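Local coordinates for ParM protein (Staphylococcus aureus, PDB 3JS6) that probably polymerises into dynamic actin-like filaments that move plasmid copies apart, so that both daughter cells inherit the plasmid, at residues S29-N39 with T73-A81; Y87-E97 with K132-I143. One frame throughout, in Å; residues are numbered along the deposited sequence.

Contact 1 (S29-N39 with T73-A81); sequences SRIGRKTNENN and TTNTGKDTA
N75 meets N39 where the loop before strand 78-79 comes alongside the loop that follows strand 23-33; the two strands themselves pair antiparallel in the actin-like N-terminal domain. The amide contact is light: N75 ND2 gives a weak hydrogen bond to N39 OD1 (3.1 Å), while N75 OD1 is held by K42. Water 2 adds a bridge, donating to N39 OD1 and accepting from N75 N. At T76 the hydroxyl does what a strand carbonyl would do: OG1 takes the N-H of R33 at 2.7 Å, nearly straight at 174°. It lies against the CA of G32, whose lack of a side chain suits so close a neighbour, and G77, also without a side chain, lies close by R30 NH2. K78 then makes the regular hydrogen-bonded pair with I31, K78 N to I31 O and I31 N to K78 O both being 2.9 Å. D79 faces R30 in the next, non-hydrogen-bonded pair. A bend at chi3 (62°) curls the arginine back over the K78 backbone, and R30 NH1 forms a salt bridge with D79 OD2, an oxygen whose position is less certain; D71 is a second acidic partner of R30. T80 is buried, with CG2 against I31 CG2 (3.9 Å), and its N-H binds S29 O at 3.0 Å, an oxygen that also accepts a hydrogen bond from water 1 (2.9 Å).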
loop_
_atom_site.group_PDB
_atom_site.type_symbol
_atom_site.label_atom_id
_atom_site.label_comp_id
_atom_site.label_asym_id
_atom_site.label_seq_id
_atom_site.Cartn_x
_atom_site.Cartn_y
_atom_site.Cartn_z
ATOM N N SER A 29 8.559 4.675 -2.360
ATOM C CA SER A 29 9.380 3.954 -1.399
ATOM C C SER A 29 10.864 4.209 -1.701
ATOM O O SER A 29 11.569 3.331 -2.173
ATOM C CB SER A 29 9.037 2.460 -1.487
ATOM O OG SER A 29 9.867 1.687 -0.649
ATOM N N ARG A 30 11.307 5.437 -1.435
ATOM C CA ARG A 30 12.677 5.893 -1.682
ATOM C C ARG A 30 13.072 6.707 -0.474
ATOM O O ARG A 30 12.235 7.333 0.150
ATOM C CB ARG A 30 12.749 6.840 -2.901
ATOM C CG ARG A 30 12.521 6.198 -4.257
ATOM C CD ARG A 30 12.387 7.260 -5.362
ATOM N NE ARG A 30 13.589 8.081 -5.538
ATOM C CZ ARG A 30 14.753 7.617 -5.984
ATOM N NH1 ARG A 30 14.885 6.329 -6.289
ATOM N NH2 ARG A 30 15.774 8.444 -6.160
ATOM N N ILE A 31 14.351 6.719 -0.151
ATOM C CA ILE A 31 14.809 7.486 0.991
ATOM C C ILE A 31 16.158 8.130 0.661
ATOM O O ILE A 31 16.905 7.624 -0.172
ATOM C CB ILE A 31 14.918 6.570 2.231
ATOM C CG1 ILE A 31 15.043 7.405 3.497
ATOM C CG2 ILE A 31 16.099 5.613 2.087
ATOM C CD1 ILE A 31 14.789 6.598 4.758
ATOM N N GLY A 32 16.445 9.259 1.293
ATOM C CA GLY A 32 17.708 9.938 1.068
ATOM C C GLY A 32 18.347 10.350 2.386
ATOM O O GLY A 32 17.906 9.957 3.482
ATOM N N ARG A 33 19.380 11.171 2.291
ATOM C CA ARG A 33 20.080 11.629 3.475
ATOM C C ARG A 33 20.665 12.970 3.146
ATOM O O ARG A 33 21.178 13.163 2.041
ATOM C CB ARG A 33 21.208 10.652 3.831
ATOM C CG ARG A 33 22.154 11.211 4.859
ATOM C CD ARG A 33 23.094 10.149 5.411
ATOM N NE ARG A 33 24.183 10.768 6.164
ATOM C CZ ARG A 33 25.020 10.101 6.945
ATOM N NH1 ARG A 33 24.893 8.788 7.087
ATOM N NH2 ARG A 33 25.987 10.748 7.575
ATOM N N LYS A 34 20.584 13.915 4.068
ATOM C CA LYS A 34 21.156 15.199 3.736
ATOM C C LYS A 34 22.575 15.249 4.247
ATOM O O LYS A 34 22.825 15.172 5.450
ATOM C CB LYS A 34 20.314 16.362 4.277
ATOM C CG LYS A 34 20.210 16.473 5.763
ATOM C CD LYS A 34 19.488 17.756 6.146
ATOM C CE LYS A 34 20.207 18.995 5.629
ATOM N NZ LYS A 34 19.508 20.263 6.004
ATOM N N THR A 35 23.503 15.341 3.300
ATOM C CA THR A 35 24.924 15.393 3.592
ATOM C C THR A 35 25.492 16.735 3.159
ATOM O O THR A 35 24.936 17.392 2.275
ATOM C CB THR A 35 25.662 14.274 2.863
ATOM O OG1 THR A 35 25.306 14.298 1.475
ATOM C CG2 THR A 35 25.296 12.918 3.467
ATOM N N ASN A 36 26.602 17.122 3.785
ATOM C CA ASN A 36 27.262 18.398 3.517
ATOM C C ASN A 36 27.858 18.542 2.123
ATOM O O ASN A 36 28.318 19.627 1.758
ATOM C CB ASN A 36 28.360 18.654 4.553
ATOM C CG ASN A 36 28.979 20.037 4.420
ATOM O OD1 ASN A 36 28.345 21.046 4.738
ATOM N ND2 ASN A 36 30.220 20.090 3.940
ATOM N N GLU A 37 27.871 17.464 1.344
ATOM C CA GLU A 37 28.415 17.556 -0.004
ATOM C C GLU A 37 27.444 18.368 -0.862
ATOM O O GLU A 37 26.924 17.889 -1.871
ATOM C CB GLU A 37 28.638 16.159 -0.586
ATOM C CG GLU A 37 29.699 15.358 0.180
ATOM C CD GLU A 37 30.307 14.213 -0.637
ATOM O OE1 GLU A 37 30.855 14.478 -1.731
ATOM O OE2 GLU A 37 30.248 13.050 -0.180
ATOM N N ASN A 38 27.229 19.614 -0.439
ATOM C CA ASN A 38 26.316 20.553 -1.084
ATOM C C ASN A 38 26.265 20.561 -2.599
ATOM O O ASN A 38 27.280 20.481 -3.302
ATOM C CB ASN A 38 26.578 21.974 -0.589
ATOM C CG ASN A 38 26.346 22.114 0.892
ATOM O OD1 ASN A 38 25.398 21.544 1.435
ATOM N ND2 ASN A 38 27.202 22.886 1.558
ATOM N N ASN A 39 25.042 20.692 -3.084
ATOM C CA ASN A 39 24.758 20.698 -4.497
ATOM C C ASN A 39 24.707 22.133 -4.997
ATOM O O ASN A 39 24.909 23.077 -4.230
ATOM C CB ASN A 39 23.428 19.985 -4.708
ATOM C CG ASN A 39 23.311 18.731 -3.856
ATOM O OD1 ASN A 39 24.022 17.749 -4.082
ATOM N ND2 ASN A 39 22.430 18.766 -2.858
ATOM N N THR A 73 15.329 17.838 -3.653
ATOM C CA THR A 73 16.154 18.429 -2.604
ATOM C C THR A 73 17.492 17.746 -2.388
ATOM O O THR A 73 18.370 18.272 -1.696
ATOM C CB THR A 73 15.378 18.504 -1.246
ATOM O OG1 THR A 73 15.962 19.516 -0.424
ATOM C CG2 THR A 73 15.449 17.183 -0.497
ATOM N N THR A 74 17.680 16.583 -2.992
ATOM C CA THR A 74 18.924 15.873 -2.800
ATOM C C THR A 74 19.203 14.971 -3.988
ATOM O O THR A 74 18.332 14.728 -4.824
ATOM C CB THR A 74 18.851 15.017 -1.499
ATOM O OG1 THR A 74 20.108 14.369 -1.257
ATOM C CG2 THR A 74 17.762 13.949 -1.640
ATOM N N ASN A 75 20.408 14.455 -4.032
ATOM C CA ASN A 75 20.775 13.586 -5.084
ATOM C C ASN A 75 20.958 12.210 -4.452
ATOM O O ASN A 75 21.160 11.219 -5.139
ATOM C CB ASN A 75 22.052 14.083 -5.786
ATOM C CG ASN A 75 21.764 15.277 -6.667
ATOM O OD1 ASN A 75 21.055 15.155 -7.663
ATOM N ND2 ASN A 75 22.308 16.431 -6.291
ATOM N N THR A 76 20.844 12.149 -3.059
ATOM C CA THR A 76 21.026 10.865 -2.288
ATOM C C THR A 76 19.838 9.902 -2.376
ATOM O O THR A 76 19.938 8.791 -1.873
ATOM C CB THR A 76 21.325 11.141 -0.786
ATOM O OG1 THR A 76 20.213 11.848 -0.206
ATOM C CG2 THR A 76 22.588 11.961 -0.637
ATOM N N GLY A 77 18.745 10.291 -3.000
ATOM C CA GLY A 77 17.558 9.450 -3.117
ATOM C C GLY A 77 17.859 8.073 -3.698
ATOM O O GLY A 77 18.526 7.964 -4.735
ATOM N N LYS A 78 17.352 7.045 -3.028
ATOM C CA LYS A 78 17.536 5.675 -3.495
ATOM C C LYS A 78 16.295 4.841 -3.165
ATOM O O LYS A 78 15.633 5.103 -2.167
ATOM C CB LYS A 78 18.775 5.088 -2.831
ATOM C CG LYS A 78 18.955 3.619 -3.118
ATOM C CD LYS A 78 20.083 3.017 -2.294
ATOM C CE LYS A 78 21.444 3.560 -2.703
ATOM N NZ LYS A 78 22.552 2.863 -1.990
ATOM N N ASP A 79 15.968 3.865 -3.992
ATOM C CA ASP A 79 14.809 3.013 -3.715
ATOM C C ASP A 79 15.137 2.154 -2.493
ATOM O O ASP A 79 16.273 1.762 -2.312
ATOM C CB ASP A 79 14.510 2.110 -4.922
ATOM C CG ASP A 79 13.908 2.877 -6.095
ATOM O OD1 ASP A 79 13.986 2.386 -7.233
ATOM O OD2 ASP A 79 13.346 3.967 -5.879
ATOM N N THR A 80 14.153 1.873 -1.645
ATOM C CA THR A 80 14.398 1.043 -0.464
ATOM C C THR A 80 14.290 -0.443 -0.802
ATOM O O THR A 80 13.608 -0.824 -1.742
ATOM C CB THR A 80 13.381 1.333 0.667
ATOM O OG1 THR A 80 12.060 1.166 0.155
ATOM C CG2 THR A 80 13.544 2.791 1.191
ATOM N N ALA A 81 14.960 -1.274 -0.012
ATOM C CA ALA A 81 14.937 -2.718 -0.203
ATOM C C ALA A 81 13.505 -3.196 -0.271
ATOM O O ALA A 81 12.639 -2.729 0.483
ATOM C CB ALA A 81 15.652 -3.401 0.938
HETATM O O HOH W 1 11.418 0.939 -3.824
HETATM O O HOH W 2 22.802 15.504 -2.511
#

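Contact 2 (Y87-E97 with K132-I143); sequences YDIKSFKDLVE and KFEKLLNKSRLI
Y87 lays one edge atom on the ring of F133: CE2 sits above one face, toward the rim, 3.5 Å from F133 CG, with the two planes inclined at 44°. L137 CD1 covers the opposite face, so this phenylalanine is held between an aromatic and an aliphatic neighbour. F133 CE2 in turn approaches the edge of the F92 ring, 4.0 Å from F92 CZ, completing a cluster of three aromatic rings; F92 carries V96 CG2 over one of its faces. The tyrosine's polar end is served outside the cluster by E124, to which its hydroxyl is hydrogen-bonded.

Aliphatic packing continues along the helices. L136 divides its branches, CD1 reaching the edges of the Y87 and F92 rings while CD2 presses on the alkyl part of K93, a tight 3.4 Å from K93 CD. Further on, V96 CG1 meets L137 CD2 at 3.8 Å. Helix segments 90-97 and 132-137 cross at -44°; the helices they belong to cover the same face of the central sheet of this actin-like domain, where F92 and F133 rest on F11 and L137 on T118.

Charged pairs flank the apolar region. K132 NZ reaches the syn lone pair of D88 OD2 at 2.6 Å, a salt bridge at the more exposed end. E97 and R141 are buried, and their pairing probably offsets the cost of placing two charges there: R141 NE binds E97 OE1 at 2.9 Å, and R141 NH2 stands only 2.4 Å from E97 OE2, a very short bond. Bends at chi2 (-96°) and chi3 turn the arginine so that NE and NH2 face the carboxylate. Its NH1 adds a weak bond to L137 O, and K139 CG lies over the centre of the guanidinium face.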
loop_
_atom_site.group_PDB
_atom_site.type_symbol
_atom_site.label_atom_id
_atom_site.label_comp_id
_atom_site.label_asym_id
_atom_site.label_seq_id
_atom_site.Cartn_x
_atom_site.Cartn_y
_atom_site.Cartn_z
ATOM N N TYR A 87 13.185 -6.800 5.637
ATOM C CA TYR A 87 13.051 -6.520 7.084
ATOM C C TYR A 87 14.397 -6.349 7.791
ATOM O O TYR A 87 14.466 -5.711 8.834
ATOM C CB TYR A 87 12.178 -7.603 7.795
ATOM C CG TYR A 87 10.870 -7.705 7.052
ATOM C CD1 TYR A 87 10.630 -8.774 6.179
ATOM C CD2 TYR A 87 9.893 -6.741 7.204
ATOM C CE1 TYR A 87 9.467 -8.872 5.466
ATOM C CE2 TYR A 87 8.717 -6.804 6.455
ATOM C CZ TYR A 87 8.521 -7.871 5.581
ATOM O OH TYR A 87 7.372 -7.935 4.820
ATOM N N ASP A 88 15.453 -6.904 7.206
ATOM C CA ASP A 88 16.780 -6.814 7.808
ATOM C C ASP A 88 17.667 -5.812 7.082
ATOM O O ASP A 88 18.841 -5.688 7.411
ATOM C CB ASP A 88 17.475 -8.179 7.794
ATOM C CG ASP A 88 16.732 -9.217 8.598
ATOM O OD1 ASP A 88 16.495 -8.982 9.809
ATOM O OD2 ASP A 88 16.385 -10.269 8.014
ATOM N N ILE A 89 17.122 -5.100 6.097
ATOM C CA ILE A 89 17.931 -4.136 5.353
ATOM C C ILE A 89 17.717 -2.723 5.872
ATOM O O ILE A 89 16.585 -2.284 6.040
ATOM C CB ILE A 89 17.613 -4.168 3.829
ATOM C CG1 ILE A 89 17.770 -5.592 3.277
ATOM C CG2 ILE A 89 18.545 -3.222 3.080
ATOM C CD1 ILE A 89 19.132 -6.174 3.481
ATOM N N LYS A 90 18.822 -2.021 6.103
ATOM C CA LYS A 90 18.831 -0.640 6.602
ATOM C C LYS A 90 17.826 0.258 5.894
ATOM O O LYS A 90 17.079 0.989 6.534
ATOM C CB LYS A 90 20.234 -0.061 6.439
ATOM C CG LYS A 90 20.317 1.439 6.495
ATOM C CD LYS A 90 20.525 1.927 7.895
ATOM C CE LYS A 90 20.908 3.392 7.865
ATOM N NZ LYS A 90 22.150 3.594 7.110
ATOM N N SER A 91 17.845 0.205 4.569
ATOM C CA SER A 91 16.953 0.948 3.681
ATOM C C SER A 91 15.489 0.911 4.153
ATOM O O SER A 91 14.808 1.939 4.317
ATOM C CB SER A 91 17.016 0.296 2.287
ATOM O OG SER A 91 16.512 1.150 1.303
ATOM N N PHE A 92 14.996 -0.304 4.329
ATOM C CA PHE A 92 13.614 -0.500 4.732
ATOM C C PHE A 92 13.394 -0.102 6.175
ATOM O O PHE A 92 12.371 0.512 6.502
ATOM C CB PHE A 92 13.194 -1.960 4.517
ATOM C CG PHE A 92 11.757 -2.235 4.889
ATOM C CD1 PHE A 92 11.440 -2.840 6.099
ATOM C CD2 PHE A 92 10.730 -1.886 4.027
ATOM C CE1 PHE A 92 10.116 -3.100 6.444
ATOM C CE2 PHE A 92 9.400 -2.144 4.368
ATOM C CZ PHE A 92 9.100 -2.753 5.581
ATOM N N LYS A 93 14.331 -0.453 7.047
ATOM C CA LYS A 93 14.172 -0.069 8.442
ATOM C C LYS A 93 14.069 1.444 8.581
ATOM O O LYS A 93 13.275 1.929 9.380
ATOM C CB LYS A 93 15.324 -0.609 9.291
ATOM C CG LYS A 93 15.245 -2.124 9.440
ATOM C CD LYS A 93 16.245 -2.681 10.437
ATOM C CE LYS A 93 17.632 -2.789 9.867
ATOM N NZ LYS A 93 18.497 -3.514 10.837
ATOM N N ASP A 94 14.856 2.190 7.804
ATOM C CA ASP A 94 14.810 3.651 7.876
ATOM C C ASP A 94 13.469 4.159 7.325
ATOM O O ASP A 94 12.882 5.103 7.864
ATOM C CB ASP A 94 15.970 4.278 7.082
ATOM C CG ASP A 94 17.339 4.087 7.765
ATOM O OD1 ASP A 94 18.376 4.288 7.096
ATOM O OD2 ASP A 94 17.389 3.752 8.970
ATOM N N LEU A 95 13.001 3.537 6.246
ATOM C CA LEU A 95 11.728 3.888 5.639
ATOM C C LEU A 95 10.604 3.738 6.695
ATOM O O LEU A 95 9.725 4.596 6.821
ATOM C CB LEU A 95 11.431 2.962 4.467
ATOM C CG LEU A 95 10.054 3.141 3.787
ATOM C CD1 LEU A 95 10.007 4.493 3.041
ATOM C CD2 LEU A 95 9.818 1.992 2.800
ATOM N N VAL A 96 10.633 2.640 7.439
ATOM C CA VAL A 96 9.611 2.413 8.468
ATOM C C VAL A 96 9.637 3.546 9.510
ATOM O O VAL A 96 8.586 4.101 9.860
ATOM C CB VAL A 96 9.816 1.040 9.154
ATOM C CG1 VAL A 96 8.877 0.908 10.372
ATOM C CG2 VAL A 96 9.518 -0.076 8.165
ATOM N N GLU A 97 10.826 3.902 10.006
ATOM C CA GLU A 97 10.920 4.994 10.984
ATOM C C GLU A 97 10.395 6.340 10.427
ATOM O O GLU A 97 9.680 7.058 11.130
ATOM C CB GLU A 97 12.366 5.203 11.470
ATOM C CG GLU A 97 12.973 4.023 12.223
ATOM C CD GLU A 97 12.153 3.624 13.422
ATOM O OE1 GLU A 97 11.821 4.516 14.220
ATOM O OE2 GLU A 97 11.837 2.423 13.557
ATOM N N LYS A 132 10.167 -10.691 12.628
ATOM C CA LYS A 132 11.093 -9.578 12.481
ATOM C C LYS A 132 10.393 -8.264 12.125
ATOM O O LYS A 132 10.853 -7.205 12.517
ATOM C CB LYS A 132 12.146 -9.906 11.418
ATOM C CG LYS A 132 13.141 -10.970 11.890
ATOM C CD LYS A 132 14.229 -11.274 10.852
ATOM C CE LYS A 132 13.643 -11.830 9.569
ATOM N NZ LYS A 132 14.720 -12.214 8.609
ATOM N N PHE A 133 9.290 -8.325 11.382
ATOM C CA PHE A 133 8.584 -7.088 11.007
ATOM C C PHE A 133 7.917 -6.540 12.266
ATOM O O PHE A 133 8.000 -5.349 12.556
ATOM C CB PHE A 133 7.535 -7.396 9.947
ATOM C CG PHE A 133 6.886 -6.177 9.333
ATOM C CD1 PHE A 133 5.700 -6.318 8.614
ATOM C CD2 PHE A 133 7.487 -4.929 9.395
ATOM C CE1 PHE A 133 5.116 -5.236 7.959
ATOM C CE2 PHE A 133 6.922 -3.840 8.745
ATOM C CZ PHE A 133 5.734 -3.992 8.026
ATOM N N GLU A 134 7.254 -7.414 13.020
ATOM C CA GLU A 134 6.598 -6.973 14.237
ATOM C C GLU A 134 7.641 -6.424 15.203
ATOM O O GLU A 134 7.350 -5.518 15.987
ATOM C CB GLU A 134 5.775 -8.121 14.860
ATOM C CG GLU A 134 6.324 -8.721 16.146
ATOM C CD GLU A 134 6.228 -7.793 17.357
ATOM O OE1 GLU A 134 5.108 -7.321 17.680
ATOM O OE2 GLU A 134 7.281 -7.552 17.990
ATOM N N LYS A 135 8.862 -6.955 15.163
ATOM C CA LYS A 135 9.905 -6.436 16.050
ATOM C C LYS A 135 10.361 -5.028 15.614
ATOM O O LYS A 135 10.756 -4.198 16.431
ATOM C CB LYS A 135 11.111 -7.378 16.078
ATOM C CG LYS A 135 11.090 -8.372 17.217
ATOM C CD LYS A 135 12.384 -9.186 17.267
ATOM C CE LYS A 135 13.609 -8.265 17.340
ATOM N NZ LYS A 135 14.914 -9.004 17.347
ATOM N N LEU A 136 10.319 -4.760 14.319
ATOM C CA LEU A 136 10.703 -3.442 13.856
ATOM C C LEU A 136 9.636 -2.436 14.324
ATOM O O LEU A 136 9.951 -1.349 14.783
ATOM C CB LEU A 136 10.769 -3.418 12.324
ATOM C CG LEU A 136 11.918 -4.107 11.581
ATOM C CD1 LEU A 136 11.645 -4.071 10.064
ATOM C CD2 LEU A 136 13.240 -3.399 11.901
ATOM N N LEU A 137 8.375 -2.835 14.217
ATOM C CA LEU A 137 7.237 -1.976 14.547
ATOM C C LEU A 137 6.968 -1.744 16.024
ATOM O O LEU A 137 6.715 -0.617 16.463
ATOM C CB LEU A 137 5.978 -2.564 13.914
ATOM C CG LEU A 137 6.038 -2.687 12.392
ATOM C CD1 LEU A 137 4.792 -3.451 11.884
ATOM C CD2 LEU A 137 6.129 -1.291 11.769
ATOM N N ASN A 138 7.034 -2.820 16.793
ATOM C CA ASN A 138 6.733 -2.734 18.207
ATOM C C ASN A 138 7.847 -2.260 19.117
ATOM O O ASN A 138 8.496 -3.073 19.776
ATOM C CB ASN A 138 6.225 -4.077 18.708
ATOM C CG ASN A 138 5.235 -3.922 19.818
ATOM O OD1 ASN A 138 5.349 -3.002 20.621
ATOM N ND2 ASN A 138 4.249 -4.813 19.875
ATOM N N LYS A 139 8.046 -0.940 19.161
ATOM C CA LYS A 139 9.053 -0.330 20.017
ATOM C C LYS A 139 8.846 1.170 20.123
ATOM O O LYS A 139 8.196 1.783 19.279
ATOM C CB LYS A 139 10.472 -0.609 19.502
ATOM C CG LYS A 139 10.826 0.044 18.187
ATOM C CD LYS A 139 12.226 -0.371 17.747
ATOM C CE LYS A 139 12.506 0.062 16.310
ATOM N NZ LYS A 139 13.829 -0.405 15.848
ATOM N N SER A 140 9.390 1.751 21.180
ATOM C CA SER A 140 9.290 3.178 21.398
ATOM C C SER A 140 10.421 3.838 20.658
ATOM O O SER A 140 11.433 3.203 20.395
ATOM C CB SER A 140 9.427 3.509 22.891
ATOM O OG SER A 140 8.207 3.265 23.563
ATOM N N ARG A 141 10.243 5.109 20.306
ATOM C CA ARG A 141 11.339 5.804 19.649
ATOM C C ARG A 141 11.148 7.301 19.641
ATOM O O ARG A 141 10.032 7.790 19.683
ATOM C CB ARG A 141 11.508 5.304 18.220
ATOM C CG ARG A 141 10.351 5.580 17.271
ATOM C CD ARG A 141 9.450 4.350 17.206
ATOM N NE ARG A 141 9.918 3.449 16.142
ATOM C CZ ARG A 141 9.231 2.432 15.609
ATOM N NH1 ARG A 141 8.000 2.167 16.041
ATOM N NH2 ARG A 141 9.781 1.681 14.650
ATOM N N LEU A 142 12.246 8.027 19.604
ATOM C CA LEU A 142 12.211 9.471 19.544
ATOM C C LEU A 142 12.476 9.849 18.085
ATOM O O LEU A 142 13.499 9.466 17.496
ATOM C CB LEU A 142 13.312 10.085 20.411
ATOM C CG LEU A 142 13.378 11.614 20.237
ATOM C CD1 LEU A 142 12.132 12.219 20.857
ATOM C CD2 LEU A 142 14.630 12.197 20.899
ATOM N N ILE A 143 11.559 10.585 17.488
ATOM C CA ILE A 143 11.774 10.997 16.111
ATOM C C ILE A 143 11.553 12.497 16.043
ATOM O O ILE A 143 10.570 13.024 16.563
ATOM C CB ILE A 143 10.799 10.299 15.131
ATOM C CG1 ILE A 143 11.031 8.789 15.154
ATOM C CG2 ILE A 143 10.989 10.860 13.705
ATOM C CD1 ILE A 143 10.057 8.050 14.289
#

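From the N terminus, the chain leaves strand 23-33, runs through strands 52-56 and 64-66 and helix 70-73, and returns at strand 78-79, where contact 1 closes that loop. After a ten-residue connection helix 90-104 begins; strand 111-120 follows, and contact 2 closes the second loop at helix 128-137 and strand 141-145. The loops are in series, neither nested nor crossed. They are nevertheless joined: I31 CD1 packs on D94 CB at 3.5 Å, and A81 N probably makes a weak hydrogen bond to S91 OG, which sets helix 90-104 against contact 1. Strand 52-56, from the first loop, pairs with strand 141-145 in the sheet common to both.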